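Local coordinates for putative 4-Hydroxy-2-oxoglutarate aldolase / 2-dehydro-3-deoxyphosphogluconate aldolase (Yersinia enterocolitica, PDB 3LM7), which is a putative aldolase of the KDGP aldolase family, built on a TIM-barrel fold, whose own function has not been established, at residues Ala104-Leu109 / Thr114-Leu119; Ser52-Met57 / Gln88-Gln93. All blocks are in the same frame, centred on the assembly; numbering follows the deposited sequence.

Interaction 1 (Ala104-Leu109 / Thr114-Leu119)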
ATOM      1  N   ALA A 104     -23.389  -6.219  -4.163  1.00  6.74           N
ATOM      2  CA  ALA A 104     -24.104  -7.218  -3.315  1.00  6.25           C
ATOM      3  C   ALA A 104     -23.128  -8.070  -2.495  1.00  7.31           C
ATOM      4  O   ALA A 104     -23.442  -8.442  -1.364  1.00  7.67           O
ATOM      5  CB  ALA A 104     -24.975  -8.134  -4.199  1.00  6.84           C
ATOM      6  N   SER A 105     -21.982  -8.456  -3.062  1.00  6.72           N
ATOM      7  CA  SER A 105     -21.076  -9.363  -2.306  1.00  8.17           C
ATOM      8  C   SER A 105     -20.522  -8.617  -1.126  1.00  6.93           C
ATOM      9  O   SER A 105     -20.434  -9.137  -0.016  1.00  7.47           O
ATOM     10  CB  SER A 105     -19.906  -9.895  -3.189  1.00  7.78           C
ATOM     11  OG  SER A 105     -20.351 -10.947  -4.029  1.00 10.23           O
ATOM     12  N   ARG A 106     -20.090  -7.384  -1.345  1.00  6.42           N
ATOM     13  CA  ARG A 106     -19.524  -6.689  -0.206  1.00  6.80           C
ATOM     14  C   ARG A 106     -20.577  -6.504   0.895  1.00  6.06           C
ATOM     15  O   ARG A 106     -20.281  -6.635   2.109  1.00  7.27           O
ATOM     16  CB  ARG A 106     -18.917  -5.359  -0.628  1.00  6.25           C
ATOM     17  CG  ARG A 106     -18.597  -4.391   0.532  1.00  9.24           C
ATOM     18  CD  ARG A 106     -17.406  -4.988   1.412  1.00 10.81           C
ATOM     19  NE  ARG A 106     -16.220  -5.060   0.526  1.00  6.13           N
ATOM     20  CZ  ARG A 106     -15.253  -5.957   0.588  1.00  8.42           C
ATOM     21  NH1 ARG A 106     -15.253  -6.833   1.579  1.00  3.22           N
ATOM     22  NH2 ARG A 106     -14.216  -5.900  -0.296  1.00  4.66           N
ATOM     23  N   ALA A 107     -21.777  -6.140   0.494  1.00  6.88           N
ATOM     24  CA  ALA A 107     -22.837  -5.913   1.465  1.00  7.20           C
ATOM     25  C   ALA A 107     -23.144  -7.205   2.219  1.00  8.54           C
ATOM     26  O   ALA A 107     -23.293  -7.124   3.446  1.00  8.61           O
ATOM     27  CB  ALA A 107     -24.114  -5.415   0.791  1.00  6.13           C
ATOM     28  N   LEU A 108     -23.264  -8.353   1.534  1.00  7.42           N
ATOM     29  CA  LEU A 108     -23.537  -9.602   2.249  1.00  7.96           C
ATOM     30  C   LEU A 108     -22.334 -10.101   3.073  1.00  9.21           C
ATOM     31  O   LEU A 108     -22.512 -10.794   4.085  1.00  9.02           O
ATOM     32  CB  LEU A 108     -23.987 -10.692   1.303  1.00  7.75           C
ATOM     33  CG  LEU A 108     -25.361 -10.351   0.632  1.00  9.21           C
ATOM     34  CD1 LEU A 108     -25.751 -11.551  -0.223  1.00 12.13           C
ATOM     35  CD2 LEU A 108     -26.523  -9.956   1.699  1.00  6.71           C
ATOM     36  N   LEU A 109     -21.111  -9.717   2.704  1.00  8.78           N
ATOM     37  CA  LEU A 109     -19.955 -10.082   3.522  1.00  8.63           C
ATOM     38  C   LEU A 109     -20.022  -9.395   4.869  1.00  9.79           C
ATOM     39  O   LEU A 109     -19.618  -9.988   5.910  1.00  9.80           O
ATOM     40  CB  LEU A 109     -18.609  -9.735   2.817  1.00  8.35           C
ATOM     41  CG  LEU A 109     -18.167 -10.749   1.745  1.00  9.67           C
ATOM     42  CD1 LEU A 109     -17.093 -10.096   0.791  1.00  7.41           C
ATOM     43  CD2 LEU A 109     -17.573 -12.017   2.414  1.00  7.36           C
ATOM     44  N   THR A 114     -12.431  -8.965   3.623  1.00  8.04           N
ATOM     45  CA  THR A 114     -12.385  -9.939   2.517  1.00  8.04           C
ATOM     46  C   THR A 114     -12.157  -9.156   1.217  1.00  8.60           C
ATOM     47  O   THR A 114     -12.835  -8.126   0.963  1.00  7.16           O
ATOM     48  CB  THR A 114     -13.712 -10.667   2.421  1.00  7.74           C
ATOM     49  OG1 THR A 114     -13.863 -11.483   3.569  1.00  8.38           O
ATOM     50  CG2 THR A 114     -13.750 -11.610   1.199  1.00  5.16           C
ATOM     51  N   VAL A 115     -11.233  -9.634   0.385  1.00  7.25           N
ATOM     52  CA  VAL A 115     -10.984  -8.986  -0.915  1.00  6.06           C
ATOM     53  C   VAL A 115     -12.041  -9.386  -1.929  1.00  8.36           C
ATOM     54  O   VAL A 115     -12.243 -10.571  -2.154  1.00  6.40           O
ATOM     55  CB  VAL A 115      -9.546  -9.404  -1.467  1.00  8.23           C
ATOM     56  CG1 VAL A 115      -9.345  -8.880  -2.910  1.00  6.77           C
ATOM     57  CG2 VAL A 115      -8.474  -8.767  -0.532  1.00  6.33           C
ATOM     58  N   VAL A 116     -12.711  -8.392  -2.539  1.00  6.70           N
ATOM     59  CA  VAL A 116     -13.688  -8.639  -3.568  1.00  6.11           C
ATOM     60  C   VAL A 116     -13.209  -7.982  -4.859  1.00  7.12           C
ATOM     61  O   VAL A 116     -13.095  -6.714  -4.946  1.00  7.44           O
ATOM     62  CB  VAL A 116     -15.044  -7.966  -3.188  1.00  4.66           C
ATOM     63  CG1 VAL A 116     -16.090  -8.239  -4.301  1.00  5.40           C
ATOM     64  CG2 VAL A 116     -15.498  -8.602  -1.830  1.00  7.17           C
ATOM     65  N   ASN A 117     -12.861  -8.815  -5.858  1.00  5.12           N
ATOM     66  CA  ASN A 117     -12.444  -8.233  -7.133  1.00  6.81           C
ATOM     67  C   ASN A 117     -13.670  -7.942  -8.028  1.00  6.72           C
ATOM     68  O   ASN A 117     -14.823  -8.403  -7.757  1.00  6.18           O
ATOM     69  CB  ASN A 117     -11.375  -9.131  -7.829  1.00  6.70           C
ATOM     70  CG  ASN A 117     -11.929 -10.461  -8.361  1.00  6.96           C
ATOM     71  OD1 ASN A 117     -13.053 -10.541  -8.825  1.00  6.45           O
ATOM     72  ND2 ASN A 117     -11.079 -11.495  -8.373  1.00  5.65           N
ATOM     73  N   GLY A 118     -13.446  -7.190  -9.096  1.00  5.53           N
ATOM     74  CA  GLY A 118     -14.548  -6.896 -10.002  1.00  5.31           C
ATOM     75  C   GLY A 118     -13.966  -7.086 -11.407  1.00  5.63           C
ATOM     76  O   GLY A 118     -12.982  -6.458 -11.753  1.00  6.04           O
ATOM     77  N   LEU A 119     -14.618  -7.931 -12.190  1.00  5.63           N
ATOM     78  CA  LEU A 119     -14.114  -8.295 -13.519  1.00  8.23           C
ATOM     79  C   LEU A 119     -14.454  -7.203 -14.525  1.00  7.53           C
ATOM     80  O   LEU A 119     -15.643  -6.869 -14.709  1.00  6.94           O
ATOM     81  CB  LEU A 119     -14.752  -9.626 -13.989  1.00  8.26           C
ATOM     82  CG  LEU A 119     -14.030 -10.353 -15.165  1.00 10.18           C
ATOM     83  CD1 LEU A 119     -14.542 -11.875 -15.253  1.00 13.50           C
ATOM     84  CD2 LEU A 119     -14.312  -9.630 -16.480  1.00  6.36           C
TER
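Arg106, reaching from helix 102-109 to the strand, holds the backbone carbonyl of Thr114 with both terminal nitrogens of its guanidinium. NH1 lies 2.8 Å from Thr114 O, in the carbonyl plane and on a lone pair; NH2 lies 2.9 Å from Thr114 O and meets it almost head-on, with a C=O...N angle of 166°. The oxygen sits in the guanidinium plane. Neither N-H is straight (146° for NH1, 140° for NH2), as expected when two donors converge on one acceptor. Bends at chi2 and chi3 curl the arginine toward the strand. Beyond the two segments, Gln111 O takes NH1 and Gly158 O takes NE.

The apolar part centres on Val116. Its CG2 lies over one guanidinium face, toward the rim, 3.4 Å from Arg106 NH2. Val116 CG2 also presses on Leu109 CD1, 3.4 Å away, tighter than usual for two carbons. Leu109 crosses Thr114 at about a right angle, its CD1 3.7 Å from Thr114 CG2.

Helix and strand run nearly antiparallel within a beta-alpha-beta unit of the barrel. The carbonyls of Thr114, Gln111 and Gly158 together fix the guanidinium's rotation and probably help to offset its buried charge.

Interaction 2 (Ser52-Met57 / Gln88-Gln93)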
ATOM      1  N   SER A  52     -24.487 -26.784  -0.091  1.00 18.90           N
ATOM      2  CA  SER A  52     -23.427 -27.756  -0.381  1.00 18.98           C
ATOM      3  C   SER A  52     -22.121 -27.063  -0.679  1.00 15.90           C
ATOM      4  O   SER A  52     -21.081 -27.505  -0.202  1.00 15.79           O
ATOM      5  CB  SER A  52     -23.798 -28.688  -1.542  1.00 19.50           C
ATOM      6  OG  SER A  52     -24.195 -27.956  -2.700  1.00 25.41           O
ATOM      7  N   ALA A  53     -22.164 -25.989  -1.470  1.00 14.24           N
ATOM      8  CA  ALA A  53     -20.950 -25.184  -1.700  1.00 14.66           C
ATOM      9  C   ALA A  53     -20.365 -24.643  -0.364  1.00 13.71           C
ATOM     10  O   ALA A  53     -19.157 -24.725  -0.126  1.00 15.00           O
ATOM     11  CB  ALA A  53     -21.247 -24.046  -2.715  1.00 12.21           C
ATOM     12  N   VAL A  54     -21.222 -24.085   0.497  1.00 13.28           N
ATOM     13  CA  VAL A  54     -20.772 -23.553   1.774  1.00 12.79           C
ATOM     14  C   VAL A  54     -20.088 -24.665   2.574  1.00 13.17           C
ATOM     15  O   VAL A  54     -18.952 -24.521   3.009  1.00 13.36           O
ATOM     16  CB  VAL A  54     -21.957 -22.951   2.568  1.00 11.31           C
ATOM     17  CG1 VAL A  54     -21.502 -22.605   4.020  1.00 12.22           C
ATOM     18  CG2 VAL A  54     -22.488 -21.693   1.816  1.00 13.51           C
ATOM     19  N   LYS A  55     -20.790 -25.788   2.751  1.00 14.92           N
ATOM     20  CA  LYS A  55     -20.258 -26.927   3.512  1.00 16.03           C
ATOM     21  C   LYS A  55     -18.873 -27.311   2.966  1.00 14.37           C
ATOM     22  O   LYS A  55     -17.899 -27.384   3.706  1.00 15.66           O
ATOM     23  CB  LYS A  55     -21.255 -28.099   3.341  1.00 18.82           C
ATOM     24  CG  LYS A  55     -21.380 -29.002   4.548  1.00 25.24           C
ATOM     25  CD  LYS A  55     -22.465 -30.080   4.313  1.00 33.90           C
ATOM     26  CE  LYS A  55     -22.478 -31.079   5.473  1.00 34.92           C
ATOM     27  NZ  LYS A  55     -21.109 -31.125   6.120  1.00 35.93           N
ATOM     28  N   ASP A  56     -18.764 -27.503   1.649  1.00 14.91           N
ATOM     29  CA  ASP A  56     -17.538 -28.028   1.111  1.00 14.48           C
ATOM     30  C   ASP A  56     -16.416 -27.021   1.228  1.00 12.51           C
ATOM     31  O   ASP A  56     -15.284 -27.379   1.544  1.00 12.51           O
ATOM     32  CB  ASP A  56     -17.694 -28.485  -0.337  1.00 14.00           C
ATOM     33  CG  ASP A  56     -16.642 -29.566  -0.718  1.00 17.31           C
ATOM     34  OD1 ASP A  56     -16.564 -30.540   0.042  1.00 18.11           O
ATOM     35  OD2 ASP A  56     -15.945 -29.455  -1.759  1.00 16.30           O
HETATM   36  N   MSE A  57     -16.722 -25.753   0.931  1.00 12.02           N
HETATM   37  CA  MSE A  57     -15.712 -24.698   1.023  1.00 11.34           C
HETATM   38  C   MSE A  57     -15.253 -24.422   2.469  1.00 11.13           C
HETATM   39  O   MSE A  57     -14.105 -24.099   2.700  1.00 10.88           O
HETATM   40  CB  MSE A  57     -16.244 -23.395   0.338  1.00 10.29           C
HETATM   41  CG  MSE A  57     -16.459 -23.644  -1.149  1.00 11.10           C
HETATM   42 SE   MSE A  57     -16.698 -21.914  -2.007  1.00 14.59          SE
HETATM   43  CE  MSE A  57     -17.278 -22.515  -3.772  1.00 13.04           C
ATOM     44  N   GLN A  88     -21.138 -14.792   1.724  1.00  9.35           N
ATOM     45  CA  GLN A  88     -21.786 -14.338   2.967  1.00  8.29           C
ATOM     46  C   GLN A  88     -21.555 -15.331   4.116  1.00  8.72           C
ATOM     47  O   GLN A  88     -21.184 -14.926   5.239  1.00  9.19           O
ATOM     48  CB  GLN A  88     -23.312 -14.202   2.759  1.00  8.38           C
ATOM     49  CG  GLN A  88     -24.011 -13.748   4.011  1.00 11.57           C
ATOM     50  CD  GLN A  88     -25.440 -13.466   3.809  1.00 14.72           C
ATOM     51  OE1 GLN A  88     -26.064 -14.001   2.915  1.00 16.46           O
ATOM     52  NE2 GLN A  88     -25.969 -12.573   4.604  1.00 19.73           N
ATOM     53  N   GLN A  89     -21.787 -16.598   3.822  1.00  9.56           N
ATOM     54  CA  GLN A  89     -21.705 -17.673   4.847  1.00 12.45           C
ATOM     55  C   GLN A  89     -20.287 -18.156   5.094  1.00 12.53           C
ATOM     56  O   GLN A  89     -19.846 -18.303   6.247  1.00 13.45           O
ATOM     57  CB  GLN A  89     -22.599 -18.861   4.446  1.00 10.73           C
ATOM     58  CG  GLN A  89     -24.047 -18.440   4.252  1.00 16.23           C
ATOM     59  CD  GLN A  89     -25.018 -19.632   4.115  1.00 19.15           C
ATOM     60  OE1 GLN A  89     -24.869 -20.667   4.806  1.00 21.61           O
ATOM     61  NE2 GLN A  89     -25.966 -19.500   3.213  1.00 18.48           N
ATOM     62  N   VAL A  90     -19.521 -18.301   4.029  1.00 10.82           N
ATOM     63  CA  VAL A  90     -18.175 -18.831   4.188  1.00 10.07           C
ATOM     64  C   VAL A  90     -17.204 -17.838   4.848  1.00 10.30           C
ATOM     65  O   VAL A  90     -16.296 -18.256   5.572  1.00 10.49           O
ATOM     66  CB  VAL A  90     -17.625 -19.304   2.827  1.00 11.37           C
ATOM     67  CG1 VAL A  90     -16.111 -19.646   2.934  1.00 10.65           C
ATOM     68  CG2 VAL A  90     -18.447 -20.513   2.350  1.00 10.19           C
ATOM     69  N   GLN A  91     -17.330 -16.555   4.522  1.00  8.32           N
ATOM     70  CA  GLN A  91     -16.385 -15.508   4.963  1.00  7.64           C
ATOM     71  C   GLN A  91     -14.949 -15.864   4.624  1.00  8.08           C
ATOM     72  O   GLN A  91     -14.083 -15.961   5.538  1.00  9.51           O
ATOM     73  CB  GLN A  91     -16.513 -15.277   6.489  1.00  9.33           C
ATOM     74  CG  GLN A  91     -17.925 -14.822   6.875  1.00  7.62           C
ATOM     75  CD  GLN A  91     -18.099 -13.324   6.582  1.00  9.17           C
ATOM     76  OE1 GLN A  91     -17.289 -12.513   6.995  1.00 10.30           O
ATOM     77  NE2 GLN A  91     -19.188 -12.968   5.902  1.00  7.76           N
ATOM     78  N   PRO A  92     -14.648 -16.000   3.326  1.00  7.14           N
ATOM     79  CA  PRO A  92     -13.306 -16.316   2.883  1.00  6.82           C
ATOM     80  C   PRO A  92     -12.406 -15.098   2.894  1.00  7.80           C
ATOM     81  O   PRO A  92     -12.858 -13.972   3.273  1.00 10.02           O
ATOM     82  CB  PRO A  92     -13.535 -16.742   1.412  1.00  7.03           C
ATOM     83  CG  PRO A  92     -14.561 -15.705   0.939  1.00  7.71           C
ATOM     84  CD  PRO A  92     -15.525 -15.636   2.181  1.00  6.58           C
ATOM     85  N   GLN A  93     -11.150 -15.295   2.447  1.00  7.50           N
ATOM     86  CA  GLN A  93     -10.225 -14.183   2.273  1.00  6.82           C
ATOM     87  C   GLN A  93     -10.452 -13.434   0.965  1.00  6.94           C
ATOM     88  O   GLN A  93     -10.066 -12.274   0.857  1.00  8.76           O
ATOM     89  CB  GLN A  93      -8.759 -14.640   2.319  1.00  7.18           C
ATOM     90  CG  GLN A  93      -8.350 -14.900   3.811  1.00  6.78           C
ATOM     91  CD  GLN A  93      -6.981 -15.575   3.897  1.00  8.32           C
ATOM     92  OE1 GLN A  93      -6.285 -15.701   2.889  1.00  8.64           O
ATOM     93  NE2 GLN A  93      -6.602 -16.054   5.116  1.00  8.42           N
TER
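Val54 and Met57 of helix 50-63 pack against Gln89 and Val90 at the end of helix 80-90, joining two outer helices of the TIM barrel. Along the first helix, Val54 comes first and carries most of this helix's share of the contact. Its CG1 and CG2 straddle the CB of Gln89, with CG2 3.9 Å from Gln89 CB. The glutamine side chain crosses the valine at about a right angle, and its extended chain beyond CG carries OE1 to 4.0 Å from Val54 CG2. Val90 CG2 reaches past the Val54 side chain to Val54 CA, 3.9 Å away. The approach is close: the CA atoms of Val54 and Val90 are 5.9 Å apart.

One turn later Met57, a selenomethionine, offers its CB to the same Val90 methyl. With CG anti to the carbonyl carbon (chi1 -64°), the rest of its chain leads away from the 88-93 segment, toward Val42, Leu68 and Val70 of the sheet and Ile86 of helix 80-90. Val90 also touches Leu68, which ties both helices to strand 68-71.

The helix ends at Val90; Gln91, with positive phi (53°), turns the chain toward strand 94-95. Its side chain folds back there, NE2 donating to Gln88 O at 2.9 Å with an almost straight N-H (171°).

The two contacts follow one another along the chain, their centres about 14 Å apart. The passage from helix 80-90 into strand 94-95, which closes interaction 2, runs beside the start of strand 115-120 in interaction 1. Two probable hydrogen bonds join them: Thr114 OG1 to Pro92 O at 2.7 Å, and Val115 N to Gln93 O at 2.9 Å, the latter belonging to the parallel sheet. Between the helices, Leu108 O packs 3.3 Å from Gln88 CG, and Gln91 NE2 also bonds to Leu109 O. Interaction 2 joins helix to helix on the outer layer, whereas interaction 1 joins helix to barrel strand.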